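Local coordinates for LIM domain only protein 7 (Homo sapiens, PDB 2EAQ) that probably binds the C-terminal tails of partner proteins through this PDZ domain, as other PDZ domains do, at residues I9-T12 and P13-L17; S44-Q47 and V48-I52; S65-W68 and E69-M72. One frame throughout, in Å; residues are numbered along the deposited sequence.

Contact 1 of 3, residues I9-T12 and P13-L17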
ATOM      1  N   ILE A   9       5.451   1.617  -6.537  1.00  5.34           N
ATOM      2  CA  ILE A   9       6.544   1.408  -5.545  1.00  6.78           C
ATOM      3  C   ILE A   9       7.260   0.144  -6.005  1.00  6.27           C
ATOM      4  O   ILE A   9       6.616  -0.824  -6.400  1.00  6.02           O
ATOM      5  CB  ILE A   9       5.996   1.249  -4.076  1.00  5.76           C
ATOM      6  CG1 ILE A   9       4.936   2.332  -3.845  1.00  6.10           C
ATOM      7  CG2 ILE A   9       7.152   1.344  -3.093  1.00  7.22           C
ATOM      8  CD1 ILE A   9       4.352   2.317  -2.438  1.00  9.39           C
ATOM      9  N   ASN A  10       8.584   0.150  -5.982  1.00  4.83           N
ATOM     10  CA  ASN A  10       9.372  -0.995  -6.495  1.00  5.37           C
ATOM     11  C   ASN A  10      10.593  -1.243  -5.680  1.00  6.24           C
ATOM     12  O   ASN A  10      11.229  -0.278  -5.234  1.00  9.27           O
ATOM     13  CB  ASN A  10       9.835  -0.721  -7.933  1.00  5.54           C
ATOM     14  CG  ASN A  10       8.680  -0.482  -8.867  1.00  5.07           C
ATOM     15  OD1 ASN A  10       8.088  -1.419  -9.394  1.00  6.01           O
ATOM     16  ND2 ASN A  10       8.320   0.773  -9.053  1.00  5.90           N
ATOM     17  N   GLN A  11      10.933  -2.516  -5.442  1.00  5.71           N
ATOM     18  CA  GLN A  11      12.180  -2.842  -4.748  1.00  7.18           C
ATOM     19  C   GLN A  11      12.627  -4.205  -5.235  1.00  6.63           C
ATOM     20  O   GLN A  11      11.946  -4.811  -6.058  1.00  5.72           O
ATOM     21  CB  GLN A  11      11.994  -2.764  -3.210  1.00  7.33           C
ATOM     22  CG  GLN A  11      11.025  -3.804  -2.667  1.00  7.40           C
ATOM     23  CD  GLN A  11      10.867  -3.768  -1.200  1.00  7.49           C
ATOM     24  OE1 GLN A  11      10.582  -4.831  -0.607  1.00 12.31           O
ATOM     25  NE2 GLN A  11      11.077  -2.672  -0.603  1.00  7.14           N
ATOM     26  N   THR A  12      13.787  -4.654  -4.785  1.00  7.23           N
ATOM     27  CA  THR A  12      14.295  -5.942  -5.286  1.00  6.06           C
ATOM     28  C   THR A  12      13.352  -7.083  -5.003  1.00  8.46           C
ATOM     29  O   THR A  12      12.818  -7.176  -3.895  1.00  7.58           O
ATOM     30  CB  THR A  12      15.586  -6.238  -4.592  1.00  7.80           C
ATOM     31  OG1 THR A  12      16.449  -5.118  -4.804  1.00  7.93           O
ATOM     32  CG2 THR A  12      16.284  -7.425  -5.259  1.00 12.19           C
ATOM     33  N   PRO A  13      13.115  -7.938  -5.978  1.00  9.14           N
ATOM     34  CA  PRO A  13      12.211  -9.078  -5.729  1.00  9.39           C
ATOM     35  C   PRO A  13      12.789  -9.957  -4.618  1.00 13.17           C
ATOM     36  O   PRO A  13      14.021 -10.175  -4.560  1.00 12.96           O
ATOM     37  CB  PRO A  13      12.227  -9.850  -7.065  1.00  8.84           C
ATOM     38  CG  PRO A  13      12.544  -8.749  -8.122  1.00 10.54           C
ATOM     39  CD  PRO A  13      13.530  -7.835  -7.390  1.00  6.49           C
ATOM     40  N   GLY A  14      11.879 -10.415  -3.746  1.00 14.85           N
ATOM     41  CA  GLY A  14      12.247 -11.266  -2.623  1.00 15.09           C
ATOM     42  C   GLY A  14      13.113 -10.623  -1.550  1.00 14.57           C
ATOM     43  O   GLY A  14      13.823 -11.358  -0.848  1.00 17.65           O
ATOM     44  N   LYS A  15      13.101  -9.296  -1.442  1.00 15.30           N
ATOM     45  CA  LYS A  15      13.879  -8.561  -0.436  1.00 15.26           C
ATOM     46  C   LYS A  15      13.412  -8.903   0.920  1.00 14.86           C
ATOM     47  O   LYS A  15      12.210  -9.185   1.129  1.00 15.80           O
ATOM     48  CB  LYS A  15      13.715  -7.039  -0.666  1.00 14.49           C
ATOM     49  CG  LYS A  15      14.866  -6.141  -0.174  1.00 12.42           C
ATOM     50  CD  LYS A  15      14.501  -4.648  -0.432  1.00 10.98           C
ATOM     51  CE  LYS A  15      15.665  -3.738  -0.010  1.00  9.37           C
ATOM     52  NZ  LYS A  15      15.347  -2.341  -0.398  1.00 11.35           N
ATOM     53  N   SER A  16      14.346  -8.881   1.873  1.00 14.59           N
ATOM     54  CA  SER A  16      14.015  -9.156   3.252  1.00 13.93           C
ATOM     55  C   SER A  16      13.365  -7.965   3.998  1.00 15.49           C
ATOM     56  O   SER A  16      12.822  -8.148   5.101  1.00 21.15           O
ATOM     57  CB  SER A  16      15.266  -9.622   4.005  1.00 18.26           C
ATOM     58  OG  SER A  16      16.144  -8.535   4.176  1.00 23.74           O
ATOM     59  N   LEU A  17      13.412  -6.769   3.408  1.00 13.83           N
ATOM     60  CA  LEU A  17      12.801  -5.587   4.005  1.00 12.11           C
ATOM     61  C   LEU A  17      11.449  -5.323   3.342  1.00 11.62           C
ATOM     62  O   LEU A  17      11.284  -5.636   2.154  1.00 12.49           O
ATOM     63  CB  LEU A  17      13.700  -4.382   3.769  1.00 14.21           C
ATOM     64  CG  LEU A  17      15.159  -4.448   4.234  1.00 15.36           C
ATOM     65  CD1 LEU A  17      15.842  -3.128   3.919  1.00 16.42           C
ATOM     66  CD2 LEU A  17      15.179  -4.725   5.723  1.00 16.51           C
TER

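Contact 2 of 3, residues S44-Q47 and V48-I52. With NI (nickel (II) ion), chain C.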
ATOM      1  N   SER A  44       8.654   6.877  -3.417  1.00  3.94           N
ATOM      2  CA  SER A  44       7.479   6.929  -4.322  1.00  3.65           C
ATOM      3  C   SER A  44       6.430   7.926  -3.954  1.00  3.20           C
ATOM      4  O   SER A  44       5.496   8.159  -4.712  1.00  5.12           O
ATOM      5  CB  SER A  44       6.824   5.561  -4.374  1.00  5.42           C
ATOM      6  OG  SER A  44       7.680   4.626  -5.060  1.00  6.03           O
ATOM      7  N   GLN A  45       6.597   8.545  -2.796  1.00  4.25           N
ATOM      8  CA  GLN A  45       5.712   9.604  -2.300  1.00  5.17           C
ATOM      9  C   GLN A  45       4.327   9.174  -1.889  1.00  5.69           C
ATOM     10  O   GLN A  45       3.331   9.885  -2.071  1.00  7.03           O
ATOM     11  CB  GLN A  45       5.746  10.879  -3.192  1.00  6.63           C
ATOM     12  CG  GLN A  45       7.194  11.458  -3.220  1.00  8.03           C
ATOM     13  CD  GLN A  45       7.404  12.729  -3.946  1.00 11.60           C
ATOM     14  OE1 GLN A  45       8.565  13.022  -4.395  1.00 12.09           O
ATOM     15  NE2 GLN A  45       6.367  13.514  -4.057  1.00 12.00           N
ATOM     16  N   LEU A  46       4.277   7.960  -1.291  1.00  5.70           N
ATOM     17  CA  LEU A  46       3.046   7.529  -0.598  1.00  5.85           C
ATOM     18  C   LEU A  46       2.983   8.381   0.655  1.00  5.26           C
ATOM     19  O   LEU A  46       4.014   8.738   1.243  1.00  7.30           O
ATOM     20  CB  LEU A  46       3.228   6.056  -0.247  1.00  5.45           C
ATOM     21  CG  LEU A  46       2.076   5.389   0.525  1.00  4.27           C
ATOM     22  CD1 LEU A  46       0.820   5.279  -0.460  1.00  6.16           C
ATOM     23  CD2 LEU A  46       2.484   3.974   1.016  1.00  6.24           C
ATOM     24  N   GLN A  47       1.784   8.734   1.089  1.00  5.19           N
ATOM     25  CA  GLN A  47       1.662   9.586   2.289  1.00  7.11           C
ATOM     26  C   GLN A  47       0.751   9.021   3.376  1.00  5.39           C
ATOM     27  O   GLN A  47      -0.207   8.317   3.070  1.00  6.66           O
ATOM     28  CB  GLN A  47       1.131  10.972   1.892  1.00  8.52           C
ATOM     29  CG  GLN A  47       2.157  11.689   0.982  1.00 10.54           C
ATOM     30  CD  GLN A  47       1.740  13.059   0.520  1.00 14.65           C
ATOM     31  OE1 GLN A  47       0.770  13.625   0.969  1.00 14.83           O
ATOM     32  NE2 GLN A  47       2.542  13.615  -0.416  1.00 14.67           N
ATOM     33  N   VAL A  48       1.104   9.339   4.621  1.00  6.27           N
ATOM     34  CA  VAL A  48       0.280   8.933   5.780  1.00  5.81           C
ATOM     35  C   VAL A  48      -1.121   9.471   5.562  1.00  6.56           C
ATOM     36  O   VAL A  48      -1.294  10.577   5.026  1.00  7.67           O
ATOM     37  CB  VAL A  48       0.882   9.489   7.057  1.00  4.81           C
ATOM     38  CG1 VAL A  48      -0.077   9.259   8.241  1.00  6.70           C
ATOM     39  CG2 VAL A  48       2.232   8.852   7.305  1.00  7.21           C
ATOM     40  N   ASP A  49      -2.113   8.634   5.931  1.00  7.20           N
ATOM     41  CA  ASP A  49      -3.545   8.898   5.786  1.00  7.67           C
ATOM     42  C   ASP A  49      -4.093   8.645   4.403  1.00  6.58           C
ATOM     43  O   ASP A  49      -5.309   8.770   4.190  1.00  8.35           O
ATOM     44  CB  ASP A  49      -3.909  10.324   6.222  1.00 10.78           C
ATOM     45  CG  ASP A  49      -3.953  10.494   7.739  1.00 16.78           C
ATOM     46  OD1 ASP A  49      -4.157   9.505   8.456  1.00 17.07           O
ATOM     47  OD2 ASP A  49      -3.821  11.656   8.206  1.00 20.21           O
ATOM     48  N   ASP A  50      -3.234   8.335   3.428  1.00  6.26           N
ATOM     49  CA  ASP A  50      -3.785   7.965   2.126  1.00  6.60           C
ATOM     50  C   ASP A  50      -4.657   6.722   2.339  1.00  6.40           C
ATOM     51  O   ASP A  50      -4.253   5.794   3.056  1.00  6.53           O
ATOM     52  CB  ASP A  50      -2.690   7.573   1.104  1.00  5.94           C
ATOM     53  CG  ASP A  50      -1.935   8.744   0.547  1.00  6.94           C
ATOM     54  OD1 ASP A  50      -2.374   9.879   0.726  1.00  6.87           O
ATOM     55  OD2 ASP A  50      -0.897   8.466  -0.115  1.00  7.02           O
ATOM     56  N   GLU A  51      -5.851   6.665   1.766  1.00  5.93           N
ATOM     57  CA  GLU A  51      -6.711   5.471   1.879  1.00  5.50           C
ATOM     58  C   GLU A  51      -6.289   4.495   0.822  1.00  6.11           C
ATOM     59  O   GLU A  51      -6.147   4.907  -0.351  1.00  6.57           O
ATOM     60  CB  GLU A  51      -8.181   5.822   1.697  1.00  8.59           C
ATOM     61  CG  GLU A  51      -9.038   4.550   1.982  1.00  7.83           C
ATOM     62  CD  GLU A  51     -10.514   4.699   1.752  1.00 10.20           C
ATOM     63  OE1 GLU A  51     -10.958   5.791   1.380  1.00 12.94           O
ATOM     64  OE2 GLU A  51     -11.188   3.658   1.921  1.00 11.51           O
ATOM     65  N   ILE A  52      -6.067   3.242   1.191  1.00  5.88           N
ATOM     66  CA  ILE A  52      -5.596   2.249   0.238  1.00  6.13           C
ATOM     67  C   ILE A  52      -6.823   1.563  -0.378  1.00  8.29           C
ATOM     68  O   ILE A  52      -7.649   0.932   0.314  1.00  8.28           O
ATOM     69  CB  ILE A  52      -4.679   1.216   0.962  1.00  5.76           C
ATOM     70  CG1 ILE A  52      -3.506   1.979   1.577  1.00  7.37           C
ATOM     71  CG2 ILE A  52      -4.215   0.126   0.018  1.00  8.12           C
ATOM     72  CD1 ILE A  52      -2.632   1.149   2.591  1.00  7.29           C
TER
HETATM   73 NI    NI C2127      -4.592  10.832  10.416  1.00 14.11          NI
HETATM   74  O   HOH W   1      -6.046   9.858  12.154  1.00 46.09           O
HETATM   75  O   HOH W   2      -6.792  11.154   9.742  1.00 41.66           O
HETATM   76  O   HOH W   3      -3.561  12.724  10.148  1.00 73.91           O

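Contact 3 of 3, residues S65-W68 and E69-M72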
ATOM      1  N   SER A  65      -9.950  -9.918   4.255  1.00 19.80           N
ATOM      2  CA  SER A  65      -8.660  -9.473   4.686  1.00 20.40           C
ATOM      3  C   SER A  65      -7.650 -10.566   4.430  1.00 18.95           C
ATOM      4  O   SER A  65      -6.479 -10.269   4.357  1.00 14.16           O
ATOM      5  CB  SER A  65      -8.639  -9.163   6.211  1.00 20.99           C
ATOM      6  OG  SER A  65      -8.779 -10.331   7.042  1.00 26.24           O
ATOM      7  N   LYS A  66      -8.075 -11.822   4.343  1.00 17.71           N
ATOM      8  CA  LYS A  66      -7.113 -12.894   4.124  1.00 16.20           C
ATOM      9  C   LYS A  66      -6.472 -12.697   2.745  1.00 12.27           C
ATOM     10  O   LYS A  66      -5.235 -12.721   2.603  1.00 13.48           O
ATOM     11  CB  LYS A  66      -7.815 -14.260   4.179  1.00 19.76           C
ATOM     12  CG  LYS A  66      -6.892 -15.413   4.017  1.00 23.39           C
ATOM     13  CD  LYS A  66      -5.766 -15.283   4.959  1.00 27.41           C
ATOM     14  CE  LYS A  66      -5.033 -16.597   5.069  1.00 29.93           C
ATOM     15  NZ  LYS A  66      -6.073 -17.627   5.456  1.00 33.10           N
ATOM     16  N   GLU A  67      -7.294 -12.549   1.715  1.00 11.94           N
ATOM     17  CA  GLU A  67      -6.737 -12.320   0.351  1.00 11.93           C
ATOM     18  C   GLU A  67      -5.916 -11.048   0.328  1.00 11.07           C
ATOM     19  O   GLU A  67      -4.911 -10.968  -0.356  1.00  9.83           O
ATOM     20  CB  GLU A  67      -7.829 -12.248  -0.689  1.00 12.68           C
ATOM     21  CG  GLU A  67      -8.403 -13.667  -0.874  1.00 16.01           C
ATOM     22  CD  GLU A  67      -9.651 -13.735  -1.722  1.00 16.05           C
ATOM     23  OE1 GLU A  67     -10.086 -12.706  -2.286  1.00 19.02           O
ATOM     24  OE2 GLU A  67     -10.228 -14.869  -1.792  1.00 20.16           O
ATOM     25  N   TRP A  68      -6.299 -10.048   1.115  1.00  9.25           N
ATOM     26  CA  TRP A  68      -5.504  -8.827   1.150  1.00  9.86           C
ATOM     27  C   TRP A  68      -4.093  -9.086   1.658  1.00 10.03           C
ATOM     28  O   TRP A  68      -3.057  -8.684   1.043  1.00  9.34           O
ATOM     29  CB  TRP A  68      -6.184  -7.817   2.053  1.00  9.59           C
ATOM     30  CG  TRP A  68      -5.307  -6.572   2.114  1.00 10.12           C
ATOM     31  CD1 TRP A  68      -4.414  -6.216   3.088  1.00 10.58           C
ATOM     32  CD2 TRP A  68      -5.217  -5.608   1.091  1.00 11.30           C
ATOM     33  NE1 TRP A  68      -3.761  -5.074   2.714  1.00 12.03           N
ATOM     34  CE2 TRP A  68      -4.231  -4.676   1.485  1.00 11.10           C
ATOM     35  CE3 TRP A  68      -5.887  -5.424  -0.138  1.00 11.26           C
ATOM     36  CZ2 TRP A  68      -3.885  -3.567   0.697  1.00 12.56           C
ATOM     37  CZ3 TRP A  68      -5.540  -4.315  -0.909  1.00 12.30           C
ATOM     38  CH2 TRP A  68      -4.556  -3.406  -0.496  1.00 13.66           C
ATOM     39  N   GLU A  69      -4.018  -9.783   2.782  1.00 11.12           N
ATOM     40  CA  GLU A  69      -2.763 -10.087   3.338  1.00 11.73           C
ATOM     41  C   GLU A  69      -1.930 -10.934   2.404  1.00 10.17           C
ATOM     42  O   GLU A  69      -0.707 -10.721   2.279  1.00 10.03           O
ATOM     43  CB  GLU A  69      -2.957 -10.725   4.703  1.00 16.17           C
ATOM     44  CG  GLU A  69      -3.529  -9.632   5.684  1.00 21.37           C
ATOM     45  CD  GLU A  69      -3.673 -10.136   7.134  1.00 25.33           C
ATOM     46  OE1 GLU A  69      -3.127  -9.459   8.025  1.00 24.25           O
ATOM     47  OE2 GLU A  69      -4.318 -11.197   7.348  1.00 29.57           O
ATOM     48  N   GLU A  70      -2.550 -11.879   1.713  1.00  9.70           N
ATOM     49  CA  GLU A  70      -1.811 -12.687   0.735  1.00 10.82           C
ATOM     50  C   GLU A  70      -1.316 -11.823  -0.416  1.00  8.54           C
ATOM     51  O   GLU A  70      -0.199 -12.028  -0.889  1.00  9.04           O
ATOM     52  CB  GLU A  70      -2.688 -13.845   0.229  1.00 10.35           C
ATOM     53  CG  GLU A  70      -2.870 -14.870   1.349  1.00 13.59           C
ATOM     54  CD  GLU A  70      -3.877 -15.987   1.082  1.00 19.94           C
ATOM     55  OE1 GLU A  70      -4.706 -15.944   0.142  1.00 16.28           O
ATOM     56  OE2 GLU A  70      -3.880 -16.940   1.904  1.00 19.07           O
ATOM     57  N   ALA A  71      -2.100 -10.845  -0.875  1.00  6.53           N
ATOM     58  CA  ALA A  71      -1.615  -9.946  -1.943  1.00  7.34           C
ATOM     59  C   ALA A  71      -0.449  -9.073  -1.503  1.00  7.67           C
ATOM     60  O   ALA A  71       0.512  -8.855  -2.270  1.00  7.25           O
ATOM     61  CB  ALA A  71      -2.733  -9.072  -2.390  1.00  7.66           C
ATOM     62  N   MET A  72      -0.459  -8.640  -0.251  1.00  7.10           N
ATOM     63  CA  MET A  72       0.642  -7.863   0.282  1.00  7.27           C
ATOM     64  C   MET A  72       1.905  -8.705   0.338  1.00  7.97           C
ATOM     65  O   MET A  72       3.003  -8.272  -0.070  1.00  9.10           O
ATOM     66  CB  MET A  72       0.285  -7.406   1.686  1.00  9.45           C
ATOM     67  CG  MET A  72      -0.612  -6.229   1.642  1.00 11.81           C
ATOM     68  SD  MET A  72       0.174  -4.517   1.331  1.00  8.02           S
ATOM     69  CE  MET A  72       1.153  -4.680   0.681  1.00  9.78           C
TER
HETATM   70  O   HOH W   4      -6.704 -11.783   7.795  1.00 33.75           O

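Contact 1 of 3, residues I9-T12 and P13-L17
The side chains of Gln-11 and Lys-15 cross at about a right angle. Gln-11 CD packs on Lys-15 CD at 3.8 Å, so the amide end meets the aliphatic part of the lysine. Gln-11 gets there because CG sits between its backbone N and carbonyl carbon (chi1 65°) and the chain then runs out extended. Beside them Thr-12 CG2 lies 3.5 Å from Pro-13 CD, methyl against ring. A type II beta turn from Thr-12 to Lys-15 brings Lys-15 back to Gln-11. Lys-15 N donates to Thr-12 O at 3.3 Å. This bond is bent, 139° at the hydrogen, and the donor stands above the carbonyl plane. Gly-14 takes the third place of the turn with a positive phi of 66°. Gln-11 OE1 lies 3.0 Å from Leu-17 O, but both are acceptors and they share no bond. Gln-11 NE2 makes a weak hydrogen bond to Asp-18 O. A bound nickel ion is about 5 Å from the side chain of Pro-13. The turn sits at the surface where strand 2-10 ends. Gln-11 still pairs with Gly-79 through the backbone, and its side chain touches Phe-19 of a loop and Pro-40 of helix 40-43.

Contact 2 of 3, residues S44-Q47 and V48-I52
The carboxylate of Asp-50 turns back over the backbone of Gln-47. Its CG is anti to its own carbonyl carbon (chi1 -75°), which carries OD2 to Gln-47 N at 3.0 Å. The bond is fairly straight, 159° at the hydrogen. The N-H comes from above the carboxylate plane, 58° out of it. The return bond runs through the backbone: Asp-50 N donates to Gln-47 O, also at 3.0 Å, and closes a type II beta turn. Together the two bonds hold the first and last residues of the turn. Leu-46 comes at the same carboxylate obliquely, with CD1 3.6 Å from Asp-50 OD2. A methyl thus lies by one oxygen of a buried acid. The other oxygen, Asp-50 OD1, is in a salt bridge with Arg-87 NE, and this pairing probably keeps the acid ionised. Arg-87 also reaches Gln-45 O; Gln-45 has positive phi and is the first residue past the helix to leave helical angles, in a Schellman motif. Asp-49 has the third place of the turn, with positive phi. Its carboxylate faces a nickel ion with both oxygens, OD1 at 2.4 Å and OD2 at 2.5 Å from the metal. Three waters also bind this ion. The turn leads from helix 40-43 into strand 51-55. Leu-46 packs on Ile-7, Phe-21, Val-32 and Met-83, so it meets four strands. Glu-51 bonds through its backbone to Arg-86 of strand 80-88, while Asp-49, Asp-50 and Ile-52 bond through the backbone to strand 29-35.

Contact 3 of 3, residues S65-W68 and E69-M72
The indole of Trp-68 meets Met-72 one helical turn further on, in a Met-aromatic contact along helix 65-78 of the PDZ fold. Met-72 CG comes in obliquely to the ring, 3.5 Å from Trp-68 NE1. Its SD is 5.0 Å from the centroid of the five-membered ring and also oblique, 51° off the normal. With Phe-60 the indole makes a T-shaped (edge-to-face) stack. The side chains of Trp-68 and Met-72 lie side by side and point the same way. With CG anti to the backbone N (chi1 178°), the indole of Trp-68 swings off the helix onto Ile-52 and Ile-55 of strand 51-55, Thr-58 of strand 58-59 and Ile-23 of strand 21-26. With an alanine in place of Trp-68, a gap would probably open beside Phe-60 and Ile-52, and Met-72 CG would lose the indole it lies against. The backbone sets the spacing of the pair: Met-72 N donates to Trp-68 O at 2.9 Å. The same bonding joins Glu-69, Glu-70 and Ala-71 to Ser-65, Lys-66 and Glu-67. The outer side of the helix is charged. The carboxylate of Glu-70 lies by the bent chain of Lys-66, with OE2 3.4 Å from Lys-66 CE. The lysine NZ stays 4.2 Å from Glu-70 OE2, too far for a salt bridge. Ser-65 and Glu-69 are joined by a water, which lies 2.6 Å from Ser-65 OG and donates to Glu-69 OE2 at 2.5 Å.

In the fold
The three contacts follow one another along the chain, and none nests in or crosses another. Contact 1 closes the tight turn at the end of strand 2-10, in the loop leading to strand 21-26. Contact 2 closes the turn between helix 40-43 and strand 51-55. Contact 3 closes no loop; it spans successive turns of helix 65-78. Contacts 1 and 2 touch where Ile-9 packs on Ser-44 and Leu-46. Contacts 2 and 3 lie on opposite sides of the chain's centre but meet through the core, with Ile-52 CG2 3.6 Å from Trp-68 CH2. Contacts 1 and 3 do not touch; their nearest atoms are about 8 Å apart.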